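Local atomic coordinates of ribulose bisphosphate carboxylase (Hyperthermus butylicus DSM 5456, PDB entry 6HUN), a protein that probably catalyses the carboxylation of ribulose 1,5-bisphosphate to two molecules of 3-phosphoglycerate, as a magnesium-dependent form III Rubisco serving archaeal AMP degradation. Residues Val44-Pro49 with Arg136-Tyr141; Phe81-Ala86 with Ala104-Leu109; Pro153-Gln158 with Glu287-Ile292; Asp168-Ala173 with Ile400-Gly405. All coordinates share one frame; numbering follows the deposited sequence.

Interaction 1: Val44-Pro49 with Arg136-Tyr141; sequences VFRVTP and RVEDVY
A classic beta bulge joins Val44-Pro49 to Arg136-Tyr141 in the mixed sheet of the N-terminal domain, where Glu138 and Asp139 together face Val44. The strands run antiparallel, their axes at 156°. Val44 N bonds to Asp139 O at 3.0 Å while Val44 O accepts Glu138 N at 2.9 Å, so one residue on the first strand spans two on the second. Past the bulge the register slips by one, and Arg46 and Arg136 form a hydrogen-bonded pair, with Arg46 N 2.7 Å from Arg136 O. Between them Phe45 and Val137 make a non-hydrogen-bonded pair whose side chains lie side by side. Val137 CG2 comes to the edge of the Phe45 ring, 3.7 Å from CD1, and helix 55-65 packs on this ring through Ile62.

The face that carries Arg46 and Arg136 is largely polar. With CG anti to its carbonyl carbon (chi1 -56°) and a bend at chi2, Glu138 folds back over the strands, bringing OE2 to 3.3 Å from Arg46 CB. Its OE1 takes Arg136 NH2 on the syn side at 2.9 Å, nearly in the guanidinium plane. A water links OE2 to Arg46 NH1, whereas the main charge partner of Arg46 is Asp96. Replacing Glu138 by an alanine removes both oxygens and would probably leave Arg136 NH2 without its carboxylate and the bridging water without an acceptor. The buried Glu138 carboxylate is thus held at both oxygens, and the two nearby arginines would be expected to favour its ionised form.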
loop_
_atom_site.group_PDB
_atom_site.type_symbol
_atom_site.label_atom_id
_atom_site.label_comp_id
_atom_site.label_asym_id
_atom_site.label_seq_id
_atom_site.Cartn_x
_atom_site.Cartn_y
_atom_site.Cartn_z
ATOM N N VAL A 44 -6.214 13.617 13.030
ATOM C CA VAL A 44 -7.381 14.375 12.612
ATOM C C VAL A 44 -7.993 13.703 11.380
ATOM O O VAL A 44 -7.312 13.475 10.361
ATOM C CB VAL A 44 -7.073 15.862 12.394
ATOM C CG1 VAL A 44 -5.885 16.043 11.474
ATOM C CG2 VAL A 44 -8.322 16.541 11.866
ATOM N N PHE A 45 -9.240 13.295 11.530
ATOM C CA PHE A 45 -9.977 12.523 10.534
ATOM C C PHE A 45 -11.072 13.406 9.976
ATOM O O PHE A 45 -11.686 14.168 10.719
ATOM C CB PHE A 45 -10.650 11.272 11.139
ATOM C CG PHE A 45 -9.703 10.280 11.754
ATOM C CD1 PHE A 45 -8.957 9.401 10.964
ATOM C CD2 PHE A 45 -9.632 10.133 13.122
ATOM C CE1 PHE A 45 -8.115 8.437 11.594
ATOM C CE2 PHE A 45 -8.803 9.223 13.710
ATOM C CZ PHE A 45 -8.018 8.364 12.934
ATOM N N ARG A 46 -11.370 13.253 8.695
ATOM C CA ARG A 46 -12.579 13.845 8.128
ATOM C C ARG A 46 -13.606 12.723 7.953
ATOM O O ARG A 46 -13.375 11.789 7.179
ATOM C CB ARG A 46 -12.255 14.533 6.800
ATOM C CG ARG A 46 -13.535 15.141 6.194
ATOM C CD ARG A 46 -13.168 15.911 4.875
ATOM N NE ARG A 46 -14.319 16.687 4.392
ATOM C CZ ARG A 46 -14.215 17.608 3.434
ATOM N NH1 ARG A 46 -13.028 17.849 2.875
ATOM N NH2 ARG A 46 -15.297 18.311 3.050
ATOM N N VAL A 47 -14.699 12.785 8.707
ATOM C CA VAL A 47 -15.594 11.641 8.920
ATOM C C VAL A 47 -16.942 11.999 8.339
ATOM O O VAL A 47 -17.533 13.030 8.714
ATOM C CB VAL A 47 -15.751 11.297 10.418
ATOM C CG1 VAL A 47 -16.658 10.078 10.633
ATOM C CG2 VAL A 47 -14.350 11.130 11.106
ATOM N N THR A 48 -17.428 11.147 7.450
ATOM C CA THR A 48 -18.791 11.185 6.938
ATOM C C THR A 48 -19.546 9.973 7.487
ATOM O O THR A 48 -19.372 8.838 6.985
ATOM C CB THR A 48 -18.820 11.190 5.413
ATOM O OG1 THR A 48 -18.048 12.289 4.910
ATOM C CG2 THR A 48 -20.275 11.306 4.917
ATOM N N PRO A 49 -20.349 10.148 8.518
ATOM C CA PRO A 49 -21.069 9.000 9.089
ATOM C C PRO A 49 -22.037 8.443 8.078
ATOM O O PRO A 49 -22.573 9.164 7.233
ATOM C CB PRO A 49 -21.794 9.604 10.295
ATOM C CG PRO A 49 -21.139 10.968 10.502
ATOM C CD PRO A 49 -20.721 11.426 9.166
ATOM N N ARG A 136 -11.414 10.144 5.811
ATOM C CA ARG A 136 -10.127 10.620 5.321
ATOM C C ARG A 136 -9.180 10.935 6.475
ATOM O O ARG A 136 -9.529 11.673 7.415
ATOM C CB ARG A 136 -10.254 11.872 4.460
ATOM C CG ARG A 136 -9.123 11.810 3.476
ATOM C CD ARG A 136 -8.592 12.980 3.101
ATOM N NE ARG A 136 -8.020 12.869 1.783
ATOM C CZ ARG A 136 -7.385 13.891 1.254
ATOM N NH1 ARG A 136 -6.972 13.850 0.022
ATOM N NH2 ARG A 136 -7.301 14.981 2.001
ATOM N N VAL A 137 -7.995 10.378 6.426
ATOM C CA VAL A 137 -7.017 10.687 7.480
ATOM C C VAL A 137 -6.249 11.897 6.987
ATOM O O VAL A 137 -5.521 11.799 5.995
ATOM C CB VAL A 137 -6.072 9.512 7.787
ATOM C CG1 VAL A 137 -5.284 9.898 9.063
ATOM C CG2 VAL A 137 -6.910 8.254 8.069
ATOM N N GLU A 138 -6.433 13.032 7.657
ATOM C CA GLU A 138 -5.879 14.277 7.133
ATOM C C GLU A 138 -4.435 14.528 7.615
ATOM O O GLU A 138 -3.583 15.010 6.843
ATOM C CB GLU A 138 -6.769 15.458 7.562
ATOM C CG GLU A 138 -8.242 15.368 7.171
ATOM C CD GLU A 138 -8.504 15.678 5.683
ATOM O OE1 GLU A 138 -7.594 15.633 4.833
ATOM O OE2 GLU A 138 -9.686 15.891 5.330
ATOM N N ASP A 139 -4.159 14.226 8.882
ATOM C CA ASP A 139 -2.851 14.480 9.439
ATOM C C ASP A 139 -2.735 13.713 10.749
ATOM O O ASP A 139 -3.735 13.371 11.377
ATOM C CB ASP A 139 -2.663 15.995 9.708
ATOM C CG ASP A 139 -1.184 16.379 9.895
ATOM O OD1 ASP A 139 -0.305 15.480 9.746
ATOM O OD2 ASP A 139 -0.926 17.595 10.104
ATOM N N VAL A 140 -1.498 13.542 11.199
ATOM C CA VAL A 140 -1.232 12.867 12.478
ATOM C C VAL A 140 -0.063 13.593 13.068
ATOM O O VAL A 140 0.930 13.813 12.367
ATOM C CB VAL A 140 -0.909 11.363 12.308
ATOM C CG1 VAL A 140 -0.577 10.737 13.674
ATOM C CG2 VAL A 140 -2.129 10.624 11.738
ATOM N N TYR A 141 -0.210 13.970 14.349
ATOM C CA TYR A 141 0.844 14.603 15.115
ATOM C C TYR A 141 1.585 13.498 15.833
ATOM O O TYR A 141 0.957 12.676 16.530
ATOM C CB TYR A 141 0.256 15.563 16.136
ATOM C CG TYR A 141 1.230 15.808 17.299
ATOM C CD1 TYR A 141 2.305 16.650 17.121
ATOM C CD2 TYR A 141 1.085 15.163 18.514
ATOM C CE1 TYR A 141 3.227 16.922 18.174
ATOM C CE2 TYR A 141 2.030 15.405 19.609
ATOM C CZ TYR A 141 3.085 16.282 19.386
ATOM O OH TYR A 141 4.022 16.566 20.361
HETATM O O HOH W 1 -10.441 16.458 2.995
#

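Interaction 2: Phe81-Ala86 with Ala104-Leu109; sequences FEKLKA and AYPVEL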
loop_
_atom_site.group_PDB
_atom_site.type_symbol
_atom_site.label_atom_id
_atom_site.label_comp_id
_atom_site.label_asym_id
_atom_site.label_seq_id
_atom_site.Cartn_x
_atom_site.Cartn_y
_atom_site.Cartn_z
ATOM N N PHE A 81 -6.003 -2.010 29.233
ATOM C CA PHE A 81 -7.103 -1.566 28.377
ATOM C C PHE A 81 -7.384 -0.068 28.539
ATOM O O PHE A 81 -7.365 0.688 27.558
ATOM C CB PHE A 81 -8.358 -2.394 28.671
ATOM C CG PHE A 81 -9.564 -1.973 27.873
ATOM C CD1 PHE A 81 -9.811 -2.527 26.630
ATOM C CD2 PHE A 81 -10.446 -1.024 28.364
ATOM C CE1 PHE A 81 -10.934 -2.153 25.888
ATOM C CE2 PHE A 81 -11.543 -0.623 27.632
ATOM C CZ PHE A 81 -11.799 -1.194 26.390
ATOM N N GLU A 82 -7.707 0.376 29.767
ATOM C CA GLU A 82 -8.033 1.793 29.952
ATOM C C GLU A 82 -6.837 2.689 29.662
ATOM O O GLU A 82 -7.012 3.824 29.196
ATOM C CB GLU A 82 -8.569 2.065 31.367
ATOM C CG GLU A 82 -9.993 1.560 31.617
ATOM C CD GLU A 82 -11.056 2.460 30.979
ATOM O OE1 GLU A 82 -12.146 1.941 30.651
ATOM O OE2 GLU A 82 -10.807 3.669 30.784
ATOM N N LYS A 83 -5.621 2.178 29.883
ATOM C CA LYS A 83 -4.394 2.918 29.604
ATOM C C LYS A 83 -4.186 3.131 28.098
ATOM O O LYS A 83 -3.802 4.224 27.660
ATOM C CB LYS A 83 -3.206 2.165 30.210
ATOM C CG LYS A 83 -1.820 2.674 29.770
ATOM C CD LYS A 83 -1.639 4.179 30.099
ATOM C CE LYS A 83 -0.877 4.898 28.948
ATOM N NZ LYS A 83 -1.384 6.299 28.745
ATOM N N LEU A 84 -4.421 2.100 27.296
ATOM C CA LEU A 84 -4.165 2.155 25.866
ATOM C C LEU A 84 -5.300 2.770 25.066
ATOM O O LEU A 84 -5.190 2.843 23.841
ATOM C CB LEU A 84 -3.896 0.746 25.352
ATOM C CG LEU A 84 -2.609 0.109 25.841
ATOM C CD1 LEU A 84 -2.478 -1.329 25.344
ATOM C CD2 LEU A 84 -1.423 0.969 25.373
ATOM N N LYS A 85 -6.379 3.214 25.690
ATOM C CA LYS A 85 -7.581 3.525 24.930
ATOM C C LYS A 85 -7.522 4.911 24.282
ATOM O O LYS A 85 -7.078 5.882 24.902
ATOM C CB LYS A 85 -8.792 3.427 25.835
ATOM C CG LYS A 85 -9.984 4.154 25.292
ATOM C CD LYS A 85 -10.908 4.530 26.403
ATOM C CE LYS A 85 -11.128 3.334 27.270
ATOM N NZ LYS A 85 -12.518 3.338 27.740
ATOM N N ALA A 86 -7.994 5.011 23.027
ATOM C CA ALA A 86 -7.961 6.288 22.305
ATOM C C ALA A 86 -9.234 7.089 22.585
ATOM O O ALA A 86 -10.281 6.524 22.899
ATOM C CB ALA A 86 -7.794 6.072 20.793
ATOM N N ALA A 104 -7.092 11.349 20.172
ATOM C CA ALA A 104 -5.825 11.255 20.872
ATOM C C ALA A 104 -5.540 9.793 21.228
ATOM O O ALA A 104 -6.438 9.065 21.689
ATOM C CB ALA A 104 -5.862 12.132 22.154
ATOM N N TYR A 105 -4.281 9.384 21.027
ATOM C CA TYR A 105 -3.806 7.991 21.151
ATOM C C TYR A 105 -2.615 7.925 22.097
ATOM O O TYR A 105 -1.565 8.525 21.798
ATOM C CB TYR A 105 -3.339 7.396 19.804
ATOM C CG TYR A 105 -4.413 7.234 18.759
ATOM C CD1 TYR A 105 -4.730 8.272 17.923
ATOM C CD2 TYR A 105 -5.115 6.039 18.621
ATOM C CE1 TYR A 105 -5.715 8.164 16.994
ATOM C CE2 TYR A 105 -6.126 5.904 17.672
ATOM C CZ TYR A 105 -6.404 6.983 16.837
ATOM O OH TYR A 105 -7.402 6.879 15.888
ATOM N N PRO A 106 -2.658 7.094 23.137
ATOM C CA PRO A 106 -1.454 6.862 23.955
ATOM C C PRO A 106 -0.325 6.242 23.148
ATOM O O PRO A 106 -0.549 5.361 22.320
ATOM C CB PRO A 106 -1.947 5.889 25.031
ATOM C CG PRO A 106 -3.430 5.794 24.870
ATOM C CD PRO A 106 -3.744 6.165 23.467
ATOM N N VAL A 107 0.902 6.724 23.365
ATOM C CA VAL A 107 2.018 6.270 22.519
ATOM C C VAL A 107 2.329 4.788 22.724
ATOM O O VAL A 107 2.896 4.135 21.838
ATOM C CB VAL A 107 3.279 7.133 22.750
ATOM C CG1 VAL A 107 4.456 6.586 21.977
ATOM C CG2 VAL A 107 3.069 8.539 22.253
ATOM N N GLU A 108 1.945 4.224 23.864
ATOM C CA GLU A 108 2.148 2.802 24.114
ATOM C C GLU A 108 1.336 1.908 23.176
ATOM O O GLU A 108 1.560 0.692 23.156
ATOM C CB GLU A 108 1.797 2.483 25.578
ATOM C CG GLU A 108 2.710 3.136 26.600
ATOM C CD GLU A 108 2.440 4.626 26.816
ATOM O OE1 GLU A 108 3.301 5.290 27.455
ATOM O OE2 GLU A 108 1.388 5.142 26.353
ATOM N N LEU A 109 0.401 2.467 22.402
ATOM C CA LEU A 109 -0.274 1.638 21.396
ATOM C C LEU A 109 0.662 1.195 20.274
ATOM O O LEU A 109 0.338 0.240 19.540
ATOM C CB LEU A 109 -1.438 2.404 20.775
ATOM C CG LEU A 109 -2.746 2.615 21.531
ATOM C CD1 LEU A 109 -3.637 3.551 20.747
ATOM C CD2 LEU A 109 -3.470 1.258 21.806
#
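Leu84 and Leu109 pack side chain to side chain, Leu84 CB 3.6 Å from Leu109 CD2, where the end of helix 81-84 meets the end of strand 99-105 in the N-terminal domain. Leu84 CD2 also meets Glu108 CB at 3.6 Å, so the leucine leans on the carbon part of an acidic side chain. Ala86 CB lies 3.4 Å from Tyr105 CD2, approaching that ring obliquely; the Tyr105 hydroxyl is bonded to Ser66.

Contacts of carbon with backbone carbonyls form a second group. The Pro106 ring packs against the end of the weakly bonded helix 81-84: its CG is 3.2 Å from Lys83 O and its CD 3.6 Å from Lys85 O. A glycine in its place would probably open a gap beside these carbonyls and free the backbone before the 3-10 segment 107-109. Ala86 CA makes a CA-H...O contact to Ala104 O at 3.2 Å.

Charge contributes little: Lys83 NZ and Glu108 OE2 form only a long salt bridge, 3.8 Å, their side chains crossing at about a right angle. The bends in the lysine beyond CG (chi2 57°) carry its amine back past the proline ring.

Beyond the two segments, the second subunit packs on this surface, its Phe213 against Leu84 and its Leu180 against Leu109. No hydrogen bond crosses between the segments. The contact therefore rests on shape and apolar surface, at the probable cost of one buried carbonyl oxygen, Leu84 O, which lies against Leu109 CD2 and has no hydrogen-bond partner in the model.

Interaction 3: Pro153-Gln158 with Glu287-Ile292; sequences PNKGIQ and EYDLAI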
loop_
_atom_site.group_PDB
_atom_site.type_symbol
_atom_site.label_atom_id
_atom_site.label_comp_id
_atom_site.label_asym_id
_atom_site.label_seq_id
_atom_site.Cartn_x
_atom_site.Cartn_y
_atom_site.Cartn_z
ATOM N N PRO A 153 15.508 10.917 7.086
ATOM C CA PRO A 153 16.413 10.823 5.942
ATOM C C PRO A 153 17.844 10.559 6.398
ATOM O O PRO A 153 18.297 11.037 7.469
ATOM C CB PRO A 153 16.267 12.210 5.258
ATOM C CG PRO A 153 14.887 12.726 5.696
ATOM C CD PRO A 153 14.703 12.161 7.111
ATOM N N ASN A 154 18.552 9.762 5.587
ATOM C CA ASN A 154 19.972 9.466 5.853
ATOM C C ASN A 154 20.823 10.689 5.537
ATOM O O ASN A 154 21.771 11.026 6.250
ATOM C CB ASN A 154 20.442 8.326 4.977
ATOM C CG ASN A 154 21.831 7.797 5.384
ATOM O OD1 ASN A 154 22.189 7.861 6.536
ATOM N ND2 ASN A 154 22.581 7.246 4.434
ATOM N N LYS A 155 20.480 11.354 4.447
ATOM C CA LYS A 155 21.287 12.464 3.913
ATOM C C LYS A 155 20.588 13.801 4.014
ATOM O O LYS A 155 21.199 14.773 4.472
ATOM C CB LYS A 155 21.661 12.202 2.452
ATOM C CG LYS A 155 22.589 10.976 2.253
ATOM C CD LYS A 155 23.925 11.255 2.856
ATOM C CE LYS A 155 24.794 10.020 2.745
ATOM N NZ LYS A 155 26.166 10.435 3.065
ATOM N N GLY A 156 19.318 13.841 3.693
ATOM C CA GLY A 156 18.558 15.086 3.679
ATOM C C GLY A 156 19.018 16.026 2.563
ATOM O O GLY A 156 19.871 15.700 1.731
ATOM N N ILE A 157 18.421 17.213 2.557
ATOM C CA ILE A 157 18.798 18.243 1.586
ATOM C C ILE A 157 20.311 18.473 1.612
ATOM O O ILE A 157 21.001 18.454 0.580
ATOM C CB ILE A 157 18.036 19.526 1.914
ATOM C CG1 ILE A 157 16.509 19.236 1.673
ATOM C CG2 ILE A 157 18.512 20.660 0.987
ATOM C CD1 ILE A 157 15.609 20.476 1.875
ATOM N N GLN A 158 20.851 18.698 2.794
ATOM C CA GLN A 158 22.257 19.103 2.850
ATOM C C GLN A 158 23.177 17.961 2.462
ATOM O O GLN A 158 24.189 18.179 1.791
ATOM C CB GLN A 158 22.587 19.677 4.215
ATOM C CG GLN A 158 21.945 21.081 4.482
ATOM C CD GLN A 158 22.032 22.138 3.329
ATOM O OE1 GLN A 158 23.085 22.384 2.725
ATOM N NE2 GLN A 158 20.901 22.782 3.056
ATOM N N GLU A 287 23.936 1.534 6.034
ATOM C CA GLU A 287 25.120 0.682 5.916
ATOM C C GLU A 287 26.029 1.136 4.769
ATOM O O GLU A 287 27.258 1.136 4.903
ATOM C CB GLU A 287 24.664 -0.763 5.697
ATOM C CG GLU A 287 25.805 -1.735 5.347
ATOM C CD GLU A 287 25.308 -3.182 5.238
ATOM O OE1 GLU A 287 26.161 -4.106 5.126
ATOM O OE2 GLU A 287 24.062 -3.372 5.248
ATOM N N TYR A 288 25.438 1.526 3.637
ATOM C CA TYR A 288 26.156 1.760 2.396
ATOM C C TYR A 288 26.297 3.241 2.070
ATOM O O TYR A 288 26.771 3.586 0.973
ATOM C CB TYR A 288 25.461 1.054 1.228
ATOM C CG TYR A 288 25.433 -0.465 1.269
ATOM C CD1 TYR A 288 26.600 -1.223 1.276
ATOM C CD2 TYR A 288 24.207 -1.133 1.225
ATOM C CE1 TYR A 288 26.519 -2.633 1.296
ATOM C CE2 TYR A 288 24.123 -2.484 1.244
ATOM C CZ TYR A 288 25.275 -3.227 1.290
ATOM O OH TYR A 288 25.123 -4.578 1.289
ATOM N N ASP A 289 25.856 4.128 2.964
ATOM C CA ASP A 289 26.022 5.574 2.790
ATOM C C ASP A 289 25.363 6.095 1.497
ATOM O O ASP A 289 25.969 6.837 0.708
ATOM C CB ASP A 289 27.519 5.949 2.847
ATOM C CG ASP A 289 27.751 7.419 3.190
ATOM O OD1 ASP A 289 27.012 7.978 4.021
ATOM O OD2 ASP A 289 28.699 8.038 2.637
ATOM N N LEU A 290 24.054 5.786 1.326
ATOM C CA LEU A 290 23.286 6.161 0.147
ATOM C C LEU A 290 22.159 7.131 0.527
ATOM O O LEU A 290 21.749 7.228 1.687
ATOM C CB LEU A 290 22.652 4.902 -0.557
ATOM C CG LEU A 290 23.579 3.725 -0.945
ATOM C CD1 LEU A 290 22.847 2.495 -1.440
ATOM C CD2 LEU A 290 24.643 4.232 -1.959
ATOM N N ALA A 291 21.666 7.869 -0.464
ATOM C CA ALA A 291 20.424 8.623 -0.372
ATOM C C ALA A 291 19.328 7.839 -1.096
ATOM O O ALA A 291 19.600 7.061 -2.021
ATOM C CB ALA A 291 20.592 10.029 -1.015
ATOM N N ILE A 292 18.054 8.106 -0.727
ATOM C CA ILE A 292 16.901 7.395 -1.260
ATOM C C ILE A 292 15.936 8.364 -1.901
ATOM O O ILE A 292 15.452 9.283 -1.227
ATOM C CB ILE A 292 16.121 6.642 -0.174
ATOM C CG1 ILE A 292 17.077 5.627 0.523
ATOM C CG2 ILE A 292 14.768 6.007 -0.791
ATOM C CD1 ILE A 292 16.381 4.904 1.618
#
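The nearest CA atoms are those of Lys155 and Ala291, 5.8 Å apart, and no main-chain bond joins the two segments, so side chains make the connection. Asn154 holds CG anti to its backbone nitrogen (chi1 -169°), and this sends the amide across to Leu290 O. The bond from ND2 is 2.9 Å long and almost straight, 175° at the hydrogen, and it stays in the asparagine's amide plane while tilting from the plane of the carbonyl it meets.

Lys155 first passes Ala291, its CG 3.9 Å from Ala291 CB, then bends at chi2 and runs out to Asp289. NZ reaches OD1 at 2.8 Å in a salt bridge, coming from above the carboxylate plane. The other oxygen of Asp289 pairs with Lys264, so this carboxylate is shared by two lysines.

Asp289 follows helix 275-288 in a Schellman motif with positive phi (59°), which turns the chain toward strand 291-295. Asp325 ties the same region further by accepting Lys155 N, Gly156 N and Ile292 N. Such a short helix-to-strand loop, here met by the chain leading into helix 156-164, belongs to the N-terminal end of the strands in a TIM barrel, the end away from the active site.

Interaction 4: Asp168-Ala173 with Ile400-Gly405; sequences DRPILA and IIMQVG
Pro170 and Met402 meet where the first and last strands of the TIM barrel, 171-174 and 401-403, pair in parallel and close the cylinder. Their short axes lie 4.6 Å apart at 28°. Alternating bonds set the register: Met402 N gives to Ile171 O, and Met402 O takes Ala173 N.

Met402 can be followed outward. Its CB lies 4.1 Å from Leu172 CD2, the two side chains running side by side. CG is equally far from Pro170 CB, and SD is 4.2 Å from that same carbon. A turn at chi3 (69°) then swings CE back within its own segment to 3.9 Å from Ile400 CD1. Helix 389-396 packs on this side chain through Leu389, Val392 and Ile393, so the methionine fills the layer between barrel and helices. Ile401 points to the other face, into the barrel, with CG2 4.0 Å from Ala173 CB.

Gln403, on that inner face, hydrogen-bonds through OE1 to Lys203, the predicted carbamate-bearing magnesium ligand, which is not carbamylated here; a bound calcium ion lies about 4 Å from the nearest atom of the glutamine side chain. Val404 is the N-cap of helix 405-409, and residues 403-406 are predicted to bind substrate. Ala173 O fixes this turn by accepting Val404 N at 2.9 Å, nearly along the C=O axis, while Gln403 CA approaches the same oxygen at 3.2 Å.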
loop_
_atom_site.group_PDB
_atom_site.type_symbol
_atom_site.label_atom_id
_atom_site.label_comp_id
_atom_site.label_asym_id
_atom_site.label_seq_id
_atom_site.Cartn_x
_atom_site.Cartn_y
_atom_site.Cartn_z
ATOM N N ASP A 168 23.634 25.765 -3.891
ATOM C CA ASP A 168 22.527 26.716 -3.745
ATOM C C ASP A 168 21.388 26.502 -4.721
ATOM O O ASP A 168 20.245 26.608 -4.308
ATOM C CB ASP A 168 23.014 28.191 -3.930
ATOM C CG ASP A 168 23.991 28.608 -2.876
ATOM O OD1 ASP A 168 23.681 28.374 -1.685
ATOM O OD2 ASP A 168 25.064 29.136 -3.225
ATOM N N ARG A 169 21.673 26.242 -5.998
ATOM C CA ARG A 169 20.637 26.155 -7.013
ATOM C C ARG A 169 19.784 24.906 -6.831
ATOM O O ARG A 169 20.170 23.990 -6.107
ATOM C CB ARG A 169 21.262 26.170 -8.406
ATOM C CG ARG A 169 22.103 24.969 -8.732
ATOM C CD ARG A 169 22.346 24.914 -10.205
ATOM N NE ARG A 169 23.391 23.979 -10.590
ATOM C CZ ARG A 169 23.166 22.683 -10.803
ATOM N NH1 ARG A 169 21.943 22.176 -10.657
ATOM N NH2 ARG A 169 24.178 21.900 -11.166
ATOM N N PRO A 170 18.603 24.850 -7.471
ATOM C CA PRO A 170 17.855 23.590 -7.511
ATOM C C PRO A 170 18.628 22.508 -8.251
ATOM O O PRO A 170 19.384 22.774 -9.186
ATOM C CB PRO A 170 16.563 23.949 -8.277
ATOM C CG PRO A 170 16.470 25.427 -8.270
ATOM C CD PRO A 170 17.868 25.976 -8.134
ATOM N N ILE A 171 18.395 21.266 -7.862
ATOM C CA ILE A 171 19.021 20.164 -8.572
ATOM C C ILE A 171 18.088 19.714 -9.694
ATOM O O ILE A 171 16.867 19.718 -9.538
ATOM C CB ILE A 171 19.329 19.042 -7.552
ATOM C CG1 ILE A 171 20.420 19.531 -6.580
ATOM C CG2 ILE A 171 19.663 17.711 -8.250
ATOM C CD1 ILE A 171 20.687 18.531 -5.469
ATOM N N LEU A 172 18.657 19.257 -10.808
ATOM C CA LEU A 172 17.889 18.862 -11.983
ATOM C C LEU A 172 17.957 17.358 -12.231
ATOM O O LEU A 172 19.031 16.756 -12.153
ATOM C CB LEU A 172 18.402 19.595 -13.215
ATOM C CG LEU A 172 18.415 21.120 -12.947
ATOM C CD1 LEU A 172 19.272 21.837 -13.979
ATOM C CD2 LEU A 172 17.006 21.677 -12.875
ATOM N N ALA A 173 16.814 16.773 -12.599
ATOM C CA ALA A 173 16.709 15.346 -12.911
ATOM C C ALA A 173 15.931 15.142 -14.208
ATOM O O ALA A 173 15.064 15.948 -14.549
ATOM C CB ALA A 173 16.018 14.608 -11.756
ATOM N N ILE A 400 14.804 22.397 -4.077
ATOM C CA ILE A 400 13.933 21.463 -4.779
ATOM C C ILE A 400 14.767 20.690 -5.780
ATOM O O ILE A 400 15.817 21.144 -6.235
ATOM C CB ILE A 400 12.772 22.163 -5.551
ATOM C CG1 ILE A 400 13.345 23.099 -6.628
ATOM C CG2 ILE A 400 11.918 22.946 -4.600
ATOM C CD1 ILE A 400 12.258 23.866 -7.411
ATOM N N ILE A 401 14.220 19.560 -6.208
ATOM C CA ILE A 401 14.675 18.860 -7.397
ATOM C C ILE A 401 13.617 19.078 -8.472
ATOM O O ILE A 401 12.429 18.856 -8.233
ATOM C CB ILE A 401 14.887 17.367 -7.111
ATOM C CG1 ILE A 401 15.935 17.189 -6.015
ATOM C CG2 ILE A 401 15.256 16.659 -8.429
ATOM C CD1 ILE A 401 15.861 15.747 -5.406
ATOM N N MET A 402 14.018 19.613 -9.639
ATOM C CA MET A 402 13.090 19.723 -10.749
ATOM C C MET A 402 13.309 18.609 -11.746
ATOM O O MET A 402 14.429 18.369 -12.198
ATOM C CB MET A 402 13.248 21.084 -11.445
ATOM C CG MET A 402 13.636 22.128 -10.461
ATOM S SD MET A 402 13.539 23.866 -11.165
ATOM C CE MET A 402 11.794 23.947 -11.296
ATOM N N GLN A 403 12.235 17.932 -12.097
ATOM C CA GLN A 403 12.317 16.950 -13.151
ATOM C C GLN A 403 11.965 17.623 -14.462
ATOM O O GLN A 403 10.874 18.186 -14.611
ATOM C CB GLN A 403 11.390 15.785 -12.810
ATOM C CG GLN A 403 11.597 14.594 -13.628
ATOM C CD GLN A 403 10.678 13.500 -13.143
ATOM O OE1 GLN A 403 10.676 13.203 -11.965
ATOM N NE2 GLN A 403 9.845 12.953 -14.035
ATOM N N VAL A 404 12.896 17.612 -15.401
ATOM C CA VAL A 404 12.743 18.498 -16.545
ATOM C C VAL A 404 12.929 17.701 -17.816
ATOM O O VAL A 404 13.586 18.170 -18.762
ATOM C CB VAL A 404 13.719 19.706 -16.522
ATOM C CG1 VAL A 404 13.347 20.696 -15.447
ATOM C CG2 VAL A 404 15.206 19.267 -16.378
ATOM N N GLY A 405 12.269 16.562 -17.885
ATOM C CA GLY A 405 12.332 15.671 -19.027
ATOM C C GLY A 405 11.961 16.220 -20.386
ATOM O O GLY A 405 12.799 16.202 -21.293
#

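How the interactions relate
From the N terminus, strand 41-49 opens the loop that interaction 1 closes at strand 132-141. Interaction 2 opens and closes within that span, joining helix 81-84 to the end of strand 99-105, the neighbour of 41-49 in the sheet. The two contacts touch, Phe45 CZ lying 3.4 Å from Tyr105 OH. The catalytic barrel follows in series. Interaction 3 opens at 153-158 and interaction 4 at 168-173; the first closes at 287-292 and the second at 400-405, so they cross. Interaction 3 ties the approach to helix 156-164 to the fifth strand, and interaction 4 joins first strand to eighth. Their centres are about 18 Å apart, whereas interactions 1 and 4 are separated by about 33 Å.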